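Local coordinates for ESX-5 secretion system protein EccC5 (Mycobacterium tuberculosis, PDB 6J18) that forms part of the ESX-5 type VII secretion machinery, which exports EsxN and many PE_PGRS and PPE proteins, and is represented here by its C-terminal, ATP-bound FtsK/SpoIIIE-type ATPase domain, at residues A[70-78]-A[109-120]; A[243-251]-A[269-279]. All coordinates share one frame; numbering follows the deposited sequence.

The two contacts lie in series along the chain, 70-78 with 109-120 first and 243-251 with 269-279 second, their centres about 25 Å apart. Both reach the same large mixed sheet. Contact 1 sets strand 75-79, paired with 85-87 and 301-306, against helix 106-120, which begins within the predicted ATP-binding loop; contact 2 joins the loops leaving the C-terminal ends of strands 237-244 and 267-269, which run parallel to strand 96-100 on its two sides. They touch where T109 OG1 packs 4.1 Å from M270 SD. The side chain of T109 lies about 6 Å and that of F245 about 10 Å from the bound ATP.

Contact 1: residues A[70-78]-A[109-120]; sequences GAGGIAWAI and TLATIMSEIGRL
I74 and W76 lay segment 70-78 against helix 109-120, which begins within the predicted ATP-binding P-loop of this FtsK-type ATPase; the axes of strand 75-78 and the helix approach to 7.9 Å, their N-to-C directions 131° apart. I74 reaches along the helix: its CG2 sits 3.6 Å from E116 CB, CD1 meets I117 CG1 at 3.8 Å, and CG1 rests on L120 CD1. L120 also presses this methyl against the carbonyl of G73, the last residue of the type II turn 70-73. W76 CB packs on I113 CG1 and T112 CG2, while its ring reaches T109 CG2 through CE3. The ring gets there because CG stands between the backbone N and carbonyl carbon (chi1 59°), at a classic beta bulge where W76 and A77 both face V86.

R119 grips the E116 carboxylate side-on, NE to OE1 and NH2 to OE2, with both oxygens near the guanidinium plane; R58 adds a salt bridge to OE1. Water 1 accepts from R119 NH2 and donates to G73 O. E116 OE2 has two protein donors: R119 NH2 on its syn side and, on its anti side, A75 N at 2.8 Å with an N-H...O angle of 164°.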
ATOM      1  N   GLY A  70      -7.998  12.267   4.985  1.00 24.04           N
ATOM      2  CA  GLY A  70      -8.245  10.841   5.091  1.00 24.00           C
ATOM      3  C   GLY A  70      -8.419  10.384   6.527  1.00 25.15           C
ATOM      4  O   GLY A  70      -8.194   9.217   6.843  1.00 25.59           O
ATOM      5  N   ALA A  71      -8.816  11.310   7.396  1.00 25.56           N
ATOM      6  CA  ALA A  71      -9.053  10.997   8.803  1.00 24.78           C
ATOM      7  C   ALA A  71     -10.106   9.901   8.940  1.00 25.53           C
ATOM      8  O   ALA A  71     -11.048   9.832   8.150  1.00 23.76           O
ATOM      9  CB  ALA A  71      -9.479  12.244   9.564  1.00 25.54           C
ATOM     10  N   GLY A  72      -9.935   9.043   9.938  1.00 24.48           N
ATOM     11  CA  GLY A  72     -10.810   7.898  10.111  1.00 24.42           C
ATOM     12  C   GLY A  72     -10.288   6.694   9.352  1.00 23.91           C
ATOM     13  O   GLY A  72     -10.836   5.595   9.452  1.00 24.55           O
ATOM     14  N   GLY A  73      -9.221   6.903   8.588  1.00 22.31           N
ATOM     15  CA  GLY A  73      -8.619   5.839   7.806  1.00 21.69           C
ATOM     16  C   GLY A  73      -7.306   5.345   8.381  1.00 21.95           C
ATOM     17  O   GLY A  73      -7.016   5.547   9.562  1.00 23.38           O
ATOM     18  N   ILE A  74      -6.511   4.693   7.538  1.00 18.64           N
ATOM     19  CA  ILE A  74      -5.238   4.110   7.954  1.00 20.23           C
ATOM     20  C   ILE A  74      -4.234   5.179   8.381  1.00 21.06           C
ATOM     21  O   ILE A  74      -3.767   5.962   7.558  1.00 22.41           O
ATOM     22  CB  ILE A  74      -4.632   3.254   6.820  1.00 18.21           C
ATOM     23  CG1 ILE A  74      -5.513   2.030   6.555  1.00 21.67           C
ATOM     24  CG2 ILE A  74      -3.209   2.831   7.158  1.00 18.04           C
ATOM     25  CD1 ILE A  74      -5.039   1.164   5.405  1.00 23.15           C
ATOM     26  N   ALA A  75      -3.913   5.206   9.672  1.00 22.07           N
ATOM     27  CA  ALA A  75      -2.975   6.182  10.222  1.00 21.68           C
ATOM     28  C   ALA A  75      -1.586   5.569  10.362  1.00 23.11           C
ATOM     29  O   ALA A  75      -1.371   4.686  11.193  1.00 24.21           O
ATOM     30  CB  ALA A  75      -3.468   6.694  11.569  1.00 21.04           C
ATOM     31  N   TRP A  76      -0.641   6.043   9.557  1.00 21.02           N
ATOM     32  CA  TRP A  76       0.647   5.367   9.446  1.00 20.29           C
ATOM     33  C   TRP A  76       1.858   6.275   9.656  1.00 20.92           C
ATOM     34  O   TRP A  76       2.995   5.803   9.622  1.00 21.33           O
ATOM     35  CB  TRP A  76       0.750   4.682   8.080  1.00 20.87           C
ATOM     36  CG  TRP A  76       0.614   5.619   6.916  1.00 23.25           C
ATOM     37  CD1 TRP A  76      -0.541   6.160   6.429  1.00 24.37           C
ATOM     38  CD2 TRP A  76       1.670   6.115   6.086  1.00 24.88           C
ATOM     39  NE1 TRP A  76      -0.269   6.967   5.352  1.00 25.39           N
ATOM     40  CE2 TRP A  76       1.083   6.956   5.120  1.00 24.64           C
ATOM     41  CE3 TRP A  76       3.056   5.931   6.066  1.00 27.38           C
ATOM     42  CZ2 TRP A  76       1.831   7.611   4.145  1.00 26.70           C
ATOM     43  CZ3 TRP A  76       3.798   6.583   5.098  1.00 29.61           C
ATOM     44  CH2 TRP A  76       3.184   7.413   4.151  1.00 28.55           C
ATOM     45  N   ALA A  77       1.619   7.565   9.879  1.00 20.90           N
ATOM     46  CA  ALA A  77       2.712   8.511  10.103  1.00 20.19           C
ATOM     47  C   ALA A  77       2.226   9.815  10.729  1.00 20.93           C
ATOM     48  O   ALA A  77       1.025  10.033  10.876  1.00 20.80           O
ATOM     49  CB  ALA A  77       3.436   8.804   8.790  1.00 20.62           C
ATOM     50  N   ILE A  78       3.171  10.673  11.105  1.00 20.39           N
ATOM     51  CA  ILE A  78       2.856  12.032  11.528  1.00 20.59           C
ATOM     52  C   ILE A  78       3.650  13.034  10.697  1.00 23.50           C
ATOM     53  O   ILE A  78       4.772  12.753  10.276  1.00 22.01           O
ATOM     54  CB  ILE A  78       3.144  12.262  13.028  1.00 24.23           C
ATOM     55  CG1 ILE A  78       4.610  11.970  13.354  1.00 26.02           C
ATOM     56  CG2 ILE A  78       2.216  11.414  13.886  1.00 23.25           C
ATOM     57  CD1 ILE A  78       5.000  12.322  14.776  1.00 27.60           C
ATOM     58  N   THR A 109       7.037  -0.024   7.524  1.00 20.64           N
ATOM     59  CA  THR A 109       5.940   0.799   7.021  1.00 20.65           C
ATOM     60  C   THR A 109       4.752  -0.068   6.606  1.00 20.54           C
ATOM     61  O   THR A 109       3.602   0.251   6.911  1.00 19.53           O
ATOM     62  CB  THR A 109       6.381   1.660   5.820  1.00 21.44           C
ATOM     63  OG1 THR A 109       7.550   2.410   6.171  1.00 22.21           O
ATOM     64  CG2 THR A 109       5.271   2.620   5.410  1.00 18.20           C
ATOM     65  N   LEU A 110       5.038  -1.163   5.909  1.00 18.15           N
ATOM     66  CA  LEU A 110       3.999  -2.106   5.510  1.00 20.59           C
ATOM     67  C   LEU A 110       3.367  -2.773   6.723  1.00 21.30           C
ATOM     68  O   LEU A 110       2.156  -2.985   6.765  1.00 21.43           O
ATOM     69  CB  LEU A 110       4.563  -3.175   4.571  1.00 19.26           C
ATOM     70  CG  LEU A 110       5.047  -2.715   3.196  1.00 20.00           C
ATOM     71  CD1 LEU A 110       5.479  -3.907   2.364  1.00 22.13           C
ATOM     72  CD2 LEU A 110       3.967  -1.926   2.481  1.00 18.37           C
ATOM     73  N   ALA A 111       4.194  -3.106   7.710  1.00 22.09           N
ATOM     74  CA  ALA A 111       3.713  -3.763   8.918  1.00 23.09           C
ATOM     75  C   ALA A 111       2.757  -2.854   9.687  1.00 21.72           C
ATOM     76  O   ALA A 111       1.760  -3.315  10.243  1.00 20.87           O
ATOM     77  CB  ALA A 111       4.882  -4.174   9.800  1.00 24.37           C
ATOM     78  N   THR A 112       3.064  -1.562   9.706  1.00 20.37           N
ATOM     79  CA  THR A 112       2.217  -0.580  10.377  1.00 20.41           C
ATOM     80  C   THR A 112       0.884  -0.435   9.646  1.00 20.00           C
ATOM     81  O   THR A 112      -0.178  -0.379  10.270  1.00 18.23           O
ATOM     82  CB  THR A 112       2.917   0.790  10.469  1.00 22.40           C
ATOM     83  OG1 THR A 112       3.960   0.723  11.450  1.00 22.40           O
ATOM     84  CG2 THR A 112       1.933   1.879  10.874  1.00 22.75           C
ATOM     85  N   ILE A 113       0.949  -0.392   8.320  1.00 18.63           N
ATOM     86  CA  ILE A 113      -0.246  -0.291   7.492  1.00 19.62           C
ATOM     87  C   ILE A 113      -1.129  -1.526   7.669  1.00 19.91           C
ATOM     88  O   ILE A 113      -2.350  -1.416   7.769  1.00 20.79           O
ATOM     89  CB  ILE A 113       0.124  -0.105   6.004  1.00 19.29           C
ATOM     90  CG1 ILE A 113       0.711   1.292   5.783  1.00 20.85           C
ATOM     91  CG2 ILE A 113      -1.091  -0.296   5.109  1.00 19.85           C
ATOM     92  CD1 ILE A 113       1.292   1.507   4.400  1.00 21.25           C
ATOM     93  N   MET A 114      -0.505  -2.699   7.731  1.00 18.43           N
ATOM     94  CA  MET A 114      -1.246  -3.943   7.918  1.00 20.23           C
ATOM     95  C   MET A 114      -1.912  -3.990   9.291  1.00 20.85           C
ATOM     96  O   MET A 114      -3.053  -4.433   9.419  1.00 21.12           O
ATOM     97  CB  MET A 114      -0.326  -5.149   7.727  1.00 21.14           C
ATOM     98  CG  MET A 114       0.056  -5.386   6.274  1.00 20.79           C
ATOM     99  SD  MET A 114       1.290  -6.675   6.044  1.00 23.44           S
ATOM    100  CE  MET A 114       0.272  -8.142   6.158  1.00 22.97           C
ATOM    101  N   SER A 115      -1.200  -3.527  10.314  1.00 20.56           N
ATOM    102  CA  SER A 115      -1.771  -3.443  11.653  1.00 21.71           C
ATOM    103  C   SER A 115      -3.008  -2.546  11.651  1.00 20.60           C
ATOM    104  O   SER A 115      -4.013  -2.855  12.294  1.00 20.36           O
ATOM    105  CB  SER A 115      -0.734  -2.918  12.647  1.00 22.59           C
ATOM    106  OG  SER A 115      -1.260  -2.887  13.961  1.00 23.46           O
ATOM    107  N   GLU A 116      -2.930  -1.446  10.911  1.00 19.69           N
ATOM    108  CA  GLU A 116      -4.043  -0.513  10.790  1.00 19.89           C
ATOM    109  C   GLU A 116      -5.230  -1.144  10.068  1.00 19.99           C
ATOM    110  O   GLU A 116      -6.382  -0.885  10.411  1.00 20.88           O
ATOM    111  CB  GLU A 116      -3.596   0.753  10.059  1.00 19.78           C
ATOM    112  CG  GLU A 116      -2.975   1.804  10.964  1.00 20.36           C
ATOM    113  CD  GLU A 116      -3.956   2.337  11.989  1.00 22.70           C
ATOM    114  OE1 GLU A 116      -4.048   1.754  13.091  1.00 24.76           O
ATOM    115  OE2 GLU A 116      -4.644   3.336  11.689  1.00 21.09           O
ATOM    116  N   ILE A 117      -4.941  -1.965   9.063  1.00 19.96           N
ATOM    117  CA  ILE A 117      -5.985  -2.688   8.347  1.00 22.55           C
ATOM    118  C   ILE A 117      -6.754  -3.585   9.316  1.00 22.34           C
ATOM    119  O   ILE A 117      -7.984  -3.657   9.272  1.00 23.59           O
ATOM    120  CB  ILE A 117      -5.399  -3.532   7.196  1.00 22.19           C
ATOM    121  CG1 ILE A 117      -4.900  -2.622   6.070  1.00 21.36           C
ATOM    122  CG2 ILE A 117      -6.432  -4.508   6.659  1.00 22.97           C
ATOM    123  CD1 ILE A 117      -4.170  -3.363   4.968  1.00 21.64           C
ATOM    124  N   GLY A 118      -6.021  -4.248  10.205  1.00 21.13           N
ATOM    125  CA  GLY A 118      -6.626  -5.109  11.206  1.00 22.48           C
ATOM    126  C   GLY A 118      -7.496  -4.348  12.190  1.00 24.82           C
ATOM    127  O   GLY A 118      -8.477  -4.886  12.705  1.00 26.78           O
ATOM    128  N   ARG A 119      -7.138  -3.095  12.451  1.00 23.08           N
ATOM    129  CA  ARG A 119      -7.894  -2.259  13.380  1.00 23.67           C
ATOM    130  C   ARG A 119      -9.181  -1.724  12.756  1.00 24.85           C
ATOM    131  O   ARG A 119     -10.238  -1.724  13.389  1.00 25.01           O
ATOM    132  CB  ARG A 119      -7.038  -1.084  13.866  1.00 22.81           C
ATOM    133  CG  ARG A 119      -7.815  -0.058  14.687  1.00 26.12           C
ATOM    134  CD  ARG A 119      -6.916   1.021  15.271  1.00 26.13           C
ATOM    135  NE  ARG A 119      -6.529   2.026  14.283  1.00 25.53           N
ATOM    136  CZ  ARG A 119      -7.242   3.113  14.003  1.00 27.86           C
ATOM    137  NH1 ARG A 119      -8.390   3.338  14.632  1.00 28.40           N
ATOM    138  NH2 ARG A 119      -6.811   3.976  13.092  1.00 25.63           N
ATOM    139  N   LEU A 120      -9.089  -1.281  11.507  1.00 24.41           N
ATOM    140  CA  LEU A 120     -10.168  -0.526  10.878  1.00 24.02           C
ATOM    141  C   LEU A 120     -11.154  -1.384  10.089  1.00 24.04           C
ATOM    142  O   LEU A 120     -12.285  -0.967   9.843  1.00 23.97           O
ATOM    143  CB  LEU A 120      -9.572   0.538   9.961  1.00 23.52           C
ATOM    144  CG  LEU A 120      -8.743   1.596  10.688  1.00 24.08           C
ATOM    145  CD1 LEU A 120      -7.825   2.295   9.714  1.00 22.88           C
ATOM    146  CD2 LEU A 120      -9.651   2.597  11.390  1.00 24.22           C
TER
HETATM  147  O   HOH W   1      -8.186   6.482  11.955  1.00 23.66           O

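Contact 2: residues A[243-251]-A[269-279]; sequences RTFGGWSSA and VMDADPDEGFI
F245 and A272 bring together, CA atoms 6.6 Å apart, the loops that leave strands 237-244 and 267-269, parallel neighbours of strand 96-100 in the central sheet; one makes a type II turn from F245 to W248, the other a 3-10 turn at 274-276. The F245 ring is the apolar centre: A272 CB stands over its face, 3.5 Å from the centroid and 9° off the normal, a CH-pi contact. I279 CD1 lies at the ring edge, 3.9 Å from F245 CZ. A chi1 of -171° swings the ring off its backbone N and past the aliphatic part of E276, F245 CE2 within 3.3 Å of E276 CG. W248 crosses I279 at about a right angle, CD1 against CD1. Water 2 links W248 NE1 to I279 O. Both aromatics also touch T99.

D273 OD1 accepts from D275 N, forming an Asx turn. E276, bent at chi2, turns its carboxylate into the 245-248 turn. OE2 accepts from G247 N at 2.8 Å, nearly along its C-O bond, and from W248 N at 3.3 Å, from above the carboxylate plane. Two successive backbone N-H groups on one oxygen probably stabilise its negative charge, although F245 O, another acceptor, lies close by.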
ATOM      1  N   ARG A 243      10.149  -0.571  -2.671  1.00 23.91           N
ATOM      2  CA  ARG A 243      11.312  -0.919  -3.477  1.00 25.55           C
ATOM      3  C   ARG A 243      12.561  -0.244  -2.930  1.00 25.10           C
ATOM      4  O   ARG A 243      12.504   0.895  -2.470  1.00 24.33           O
ATOM      5  CB  ARG A 243      11.106  -0.517  -4.939  1.00 26.50           C
ATOM      6  CG  ARG A 243      12.196  -1.031  -5.873  1.00 26.93           C
ATOM      7  CD  ARG A 243      12.196  -0.294  -7.202  1.00 28.08           C
ATOM      8  NE  ARG A 243      13.117  -0.902  -8.159  1.00 29.36           N
ATOM      9  CZ  ARG A 243      14.434  -0.720  -8.155  1.00 33.02           C
ATOM     10  NH1 ARG A 243      14.999   0.055  -7.238  1.00 32.50           N
ATOM     11  NH2 ARG A 243      15.189  -1.317  -9.068  1.00 35.74           N
ATOM     12  N   THR A 244      13.688  -0.950  -2.978  1.00 25.35           N
ATOM     13  CA  THR A 244      14.968  -0.353  -2.618  1.00 26.84           C
ATOM     14  C   THR A 244      15.281   0.803  -3.567  1.00 28.78           C
ATOM     15  O   THR A 244      14.901   0.776  -4.737  1.00 29.00           O
ATOM     16  CB  THR A 244      16.108  -1.384  -2.653  1.00 26.15           C
ATOM     17  OG1 THR A 244      16.045  -2.130  -3.875  1.00 25.17           O
ATOM     18  CG2 THR A 244      15.986  -2.345  -1.479  1.00 26.04           C
ATOM     19  N   PHE A 245      15.969   1.816  -3.055  1.00 28.58           N
ATOM     20  CA  PHE A 245      16.170   3.053  -3.802  1.00 28.60           C
ATOM     21  C   PHE A 245      17.222   2.920  -4.900  1.00 29.88           C
ATOM     22  O   PHE A 245      17.195   3.661  -5.882  1.00 30.60           O
ATOM     23  CB  PHE A 245      16.552   4.182  -2.846  1.00 29.15           C
ATOM     24  CG  PHE A 245      16.576   5.537  -3.486  1.00 30.28           C
ATOM     25  CD1 PHE A 245      15.398   6.160  -3.864  1.00 30.88           C
ATOM     26  CD2 PHE A 245      17.772   6.197  -3.690  1.00 31.61           C
ATOM     27  CE1 PHE A 245      15.416   7.410  -4.448  1.00 31.71           C
ATOM     28  CE2 PHE A 245      17.795   7.449  -4.264  1.00 32.67           C
ATOM     29  CZ  PHE A 245      16.617   8.055  -4.652  1.00 32.38           C
ATOM     30  N   GLY A 246      18.145   1.979  -4.729  1.00 30.25           N
ATOM     31  CA  GLY A 246      19.189   1.745  -5.709  1.00 34.54           C
ATOM     32  C   GLY A 246      18.644   1.408  -7.085  1.00 38.03           C
ATOM     33  O   GLY A 246      17.966   0.396  -7.264  1.00 39.59           O
ATOM     34  N   GLY A 247      18.938   2.265  -8.058  1.00 39.39           N
ATOM     35  CA  GLY A 247      18.476   2.070  -9.421  1.00 40.70           C
ATOM     36  C   GLY A 247      17.015   2.431  -9.600  1.00 40.47           C
ATOM     37  O   GLY A 247      16.308   1.814 -10.398  1.00 39.71           O
ATOM     38  N   TRP A 248      16.561   3.442  -8.863  1.00 40.28           N
ATOM     39  CA  TRP A 248      15.152   3.822  -8.873  1.00 41.52           C
ATOM     40  C   TRP A 248      14.690   4.418 -10.199  1.00 45.49           C
ATOM     41  O   TRP A 248      13.638   4.045 -10.713  1.00 45.51           O
ATOM     42  CB  TRP A 248      14.852   4.817  -7.751  1.00 39.98           C
ATOM     43  CG  TRP A 248      13.491   5.432  -7.881  1.00 38.04           C
ATOM     44  CD1 TRP A 248      13.189   6.647  -8.425  1.00 38.25           C
ATOM     45  CD2 TRP A 248      12.245   4.848  -7.484  1.00 36.25           C
ATOM     46  NE1 TRP A 248      11.832   6.860  -8.381  1.00 37.26           N
ATOM     47  CE2 TRP A 248      11.230   5.771  -7.809  1.00 36.08           C
ATOM     48  CE3 TRP A 248      11.888   3.638  -6.881  1.00 34.39           C
ATOM     49  CZ2 TRP A 248       9.884   5.522  -7.550  1.00 34.62           C
ATOM     50  CZ3 TRP A 248      10.552   3.393  -6.625  1.00 33.51           C
ATOM     51  CH2 TRP A 248       9.566   4.331  -6.959  1.00 34.07           C
ATOM     52  N   SER A 249      15.462   5.353 -10.743  1.00 49.57           N
ATOM     53  CA  SER A 249      15.064   6.025 -11.976  1.00 55.54           C
ATOM     54  C   SER A 249      15.034   5.038 -13.140  1.00 60.21           C
ATOM     55  O   SER A 249      14.349   5.260 -14.138  1.00 62.32           O
ATOM     56  CB  SER A 249      16.002   7.194 -12.288  1.00 58.23           C
ATOM     57  OG  SER A 249      17.296   6.737 -12.636  1.00 60.84           O
ATOM     58  N   SER A 250      15.770   3.942 -12.993  1.00 61.87           N
ATOM     59  CA  SER A 250      15.796   2.889 -14.001  1.00 64.79           C
ATOM     60  C   SER A 250      14.771   1.800 -13.702  1.00 63.60           C
ATOM     61  O   SER A 250      14.789   0.734 -14.319  1.00 65.23           O
ATOM     62  CB  SER A 250      17.193   2.277 -14.093  1.00 67.54           C
ATOM     63  OG  SER A 250      17.128   0.929 -14.523  1.00 69.21           O
ATOM     64  N   ALA A 251      13.881   2.070 -12.752  1.00 60.77           N
ATOM     65  CA  ALA A 251      12.876   1.090 -12.355  1.00 59.26           C
ATOM     66  C   ALA A 251      11.520   1.388 -12.987  1.00 59.10           C
ATOM     67  O   ALA A 251      10.525   0.727 -12.681  1.00 57.60           O
ATOM     68  CB  ALA A 251      12.757   1.033 -10.839  1.00 57.40           C
ATOM     69  N   VAL A 269       9.508   8.896  -0.237  1.00 22.45           N
ATOM     70  CA  VAL A 269      10.940   8.734  -0.439  1.00 22.88           C
ATOM     71  C   VAL A 269      11.661   8.855   0.896  1.00 22.91           C
ATOM     72  O   VAL A 269      11.879   9.956   1.400  1.00 19.95           O
ATOM     73  CB  VAL A 269      11.501   9.770  -1.426  1.00 23.51           C
ATOM     74  CG1 VAL A 269      12.987   9.527  -1.662  1.00 24.20           C
ATOM     75  CG2 VAL A 269      10.735   9.714  -2.738  1.00 24.27           C
ATOM     76  N   MET A 270      12.024   7.714   1.472  1.00 20.76           N
ATOM     77  CA  MET A 270      12.707   7.703   2.758  1.00 20.50           C
ATOM     78  C   MET A 270      14.182   8.047   2.552  1.00 22.31           C
ATOM     79  O   MET A 270      14.523   8.746   1.594  1.00 21.66           O
ATOM     80  CB  MET A 270      12.523   6.344   3.441  1.00 21.50           C
ATOM     81  CG  MET A 270      11.063   5.875   3.425  1.00 22.15           C
ATOM     82  SD  MET A 270      10.669   4.450   4.463  1.00 23.14           S
ATOM     83  CE  MET A 270      10.774   5.172   6.098  1.00 26.28           C
ATOM     84  N   ASP A 271      15.050   7.580   3.446  1.00 22.25           N
ATOM     85  CA  ASP A 271      16.483   7.853   3.333  1.00 23.87           C
ATOM     86  C   ASP A 271      17.004   7.496   1.942  1.00 23.84           C
ATOM     87  O   ASP A 271      16.887   6.352   1.505  1.00 21.50           O
ATOM     88  CB  ASP A 271      17.263   7.082   4.397  1.00 22.43           C
ATOM     89  CG  ASP A 271      18.763   7.192   4.211  1.00 24.31           C
ATOM     90  OD1 ASP A 271      19.309   8.294   4.426  1.00 23.72           O
ATOM     91  OD2 ASP A 271      19.394   6.177   3.847  1.00 24.51           O
ATOM     92  N   ALA A 272      17.565   8.482   1.247  1.00 24.51           N
ATOM     93  CA  ALA A 272      17.943   8.299  -0.151  1.00 27.14           C
ATOM     94  C   ALA A 272      19.131   9.163  -0.576  1.00 30.86           C
ATOM     95  O   ALA A 272      19.685   9.923   0.216  1.00 29.38           O
ATOM     96  CB  ALA A 272      16.746   8.581  -1.049  1.00 26.15           C
ATOM     97  N   ASP A 273      19.499   9.038  -1.848  1.00 36.06           N
ATOM     98  CA  ASP A 273      20.680   9.692  -2.404  1.00 39.77           C
ATOM     99  C   ASP A 273      20.276  10.694  -3.484  1.00 42.13           C
ATOM    100  O   ASP A 273      19.570  10.338  -4.427  1.00 42.44           O
ATOM    101  CB  ASP A 273      21.636   8.636  -2.975  1.00 42.30           C
ATOM    102  CG  ASP A 273      23.025   9.181  -3.274  1.00 46.12           C
ATOM    103  OD1 ASP A 273      23.192  10.409  -3.402  1.00 45.29           O
ATOM    104  OD2 ASP A 273      23.962   8.363  -3.387  1.00 49.15           O
ATOM    105  N   PRO A 274      20.717  11.956  -3.345  1.00 44.51           N
ATOM    106  CA  PRO A 274      20.471  12.986  -4.363  1.00 47.97           C
ATOM    107  C   PRO A 274      21.030  12.625  -5.740  1.00 52.78           C
ATOM    108  O   PRO A 274      20.551  13.144  -6.748  1.00 53.84           O
ATOM    109  CB  PRO A 274      21.194  14.213  -3.799  1.00 48.45           C
ATOM    110  CG  PRO A 274      21.209  13.998  -2.330  1.00 46.88           C
ATOM    111  CD  PRO A 274      21.342  12.516  -2.133  1.00 44.95           C
ATOM    112  N   ASP A 275      22.022  11.740  -5.775  1.00 56.88           N
ATOM    113  CA  ASP A 275      22.713  11.389  -7.016  1.00 61.66           C
ATOM    114  C   ASP A 275      21.830  10.647  -8.019  1.00 61.55           C
ATOM    115  O   ASP A 275      22.227  10.443  -9.167  1.00 64.09           O
ATOM    116  CB  ASP A 275      23.953  10.547  -6.705  1.00 65.20           C
ATOM    117  CG  ASP A 275      25.054  11.355  -6.044  1.00 69.35           C
ATOM    118  OD1 ASP A 275      24.987  12.601  -6.097  1.00 71.45           O
ATOM    119  OD2 ASP A 275      25.984  10.744  -5.476  1.00 71.48           O
ATOM    120  N   GLU A 276      20.642  10.239  -7.580  1.00 59.10           N
ATOM    121  CA  GLU A 276      19.675   9.581  -8.454  1.00 57.17           C
ATOM    122  C   GLU A 276      18.899  10.615  -9.268  1.00 54.94           C
ATOM    123  O   GLU A 276      18.078  10.263 -10.116  1.00 55.38           O
ATOM    124  CB  GLU A 276      18.700   8.718  -7.646  1.00 57.07           C
ATOM    125  CG  GLU A 276      19.221   7.352  -7.196  1.00 58.16           C
ATOM    126  CD  GLU A 276      18.954   6.260  -8.207  1.00 59.88           C
ATOM    127  OE1 GLU A 276      18.425   6.579  -9.296  1.00 60.71           O
ATOM    128  OE2 GLU A 276      19.230   5.078  -7.902  1.00 60.24           O
ATOM    129  N   GLY A 277      19.159  11.890  -9.000  1.00 52.25           N
ATOM    130  CA  GLY A 277      18.498  12.973  -9.707  1.00 50.56           C
ATOM    131  C   GLY A 277      17.129  13.309  -9.150  1.00 46.49           C
ATOM    132  O   GLY A 277      16.810  12.981  -8.005  1.00 42.86           O
ATOM    133  N   PHE A 278      16.316  13.970  -9.969  1.00 45.83           N
ATOM    134  CA  PHE A 278      14.964  14.343  -9.577  1.00 44.88           C
ATOM    135  C   PHE A 278      14.044  13.129  -9.572  1.00 43.66           C
ATOM    136  O   PHE A 278      14.037  12.337 -10.516  1.00 45.53           O
ATOM    137  CB  PHE A 278      14.411  15.418 -10.513  1.00 45.53           C
ATOM    138  CG  PHE A 278      15.155  16.721 -10.447  1.00 46.33           C
ATOM    139  CD1 PHE A 278      15.066  17.528  -9.324  1.00 45.19           C
ATOM    140  CD2 PHE A 278      15.938  17.143 -11.509  1.00 48.61           C
ATOM    141  CE1 PHE A 278      15.748  18.728  -9.259  1.00 46.79           C
ATOM    142  CE2 PHE A 278      16.622  18.344 -11.451  1.00 49.27           C
ATOM    143  CZ  PHE A 278      16.526  19.137 -10.324  1.00 47.81           C
ATOM    144  N   ILE A 279      13.272  12.987  -8.501  1.00 40.44           N
ATOM    145  CA  ILE A 279      12.322  11.890  -8.379  1.00 38.11           C
ATOM    146  C   ILE A 279      10.972  12.310  -8.955  1.00 39.11           C
ATOM    147  O   ILE A 279      10.487  11.722  -9.921  1.00 40.47           O
ATOM    148  CB  ILE A 279      12.154  11.449  -6.916  1.00 35.14           C
ATOM    149  CG1 ILE A 279      13.519  11.159  -6.287  1.00 35.51           C
ATOM    150  CG2 ILE A 279      11.258  10.228  -6.827  1.00 34.18           C
ATOM    151  CD1 ILE A 279      14.352  10.161  -7.065  1.00 35.90           C
TER
HETATM  152  O   HOH W   2      10.600   9.039 -10.102  1.00 49.33           O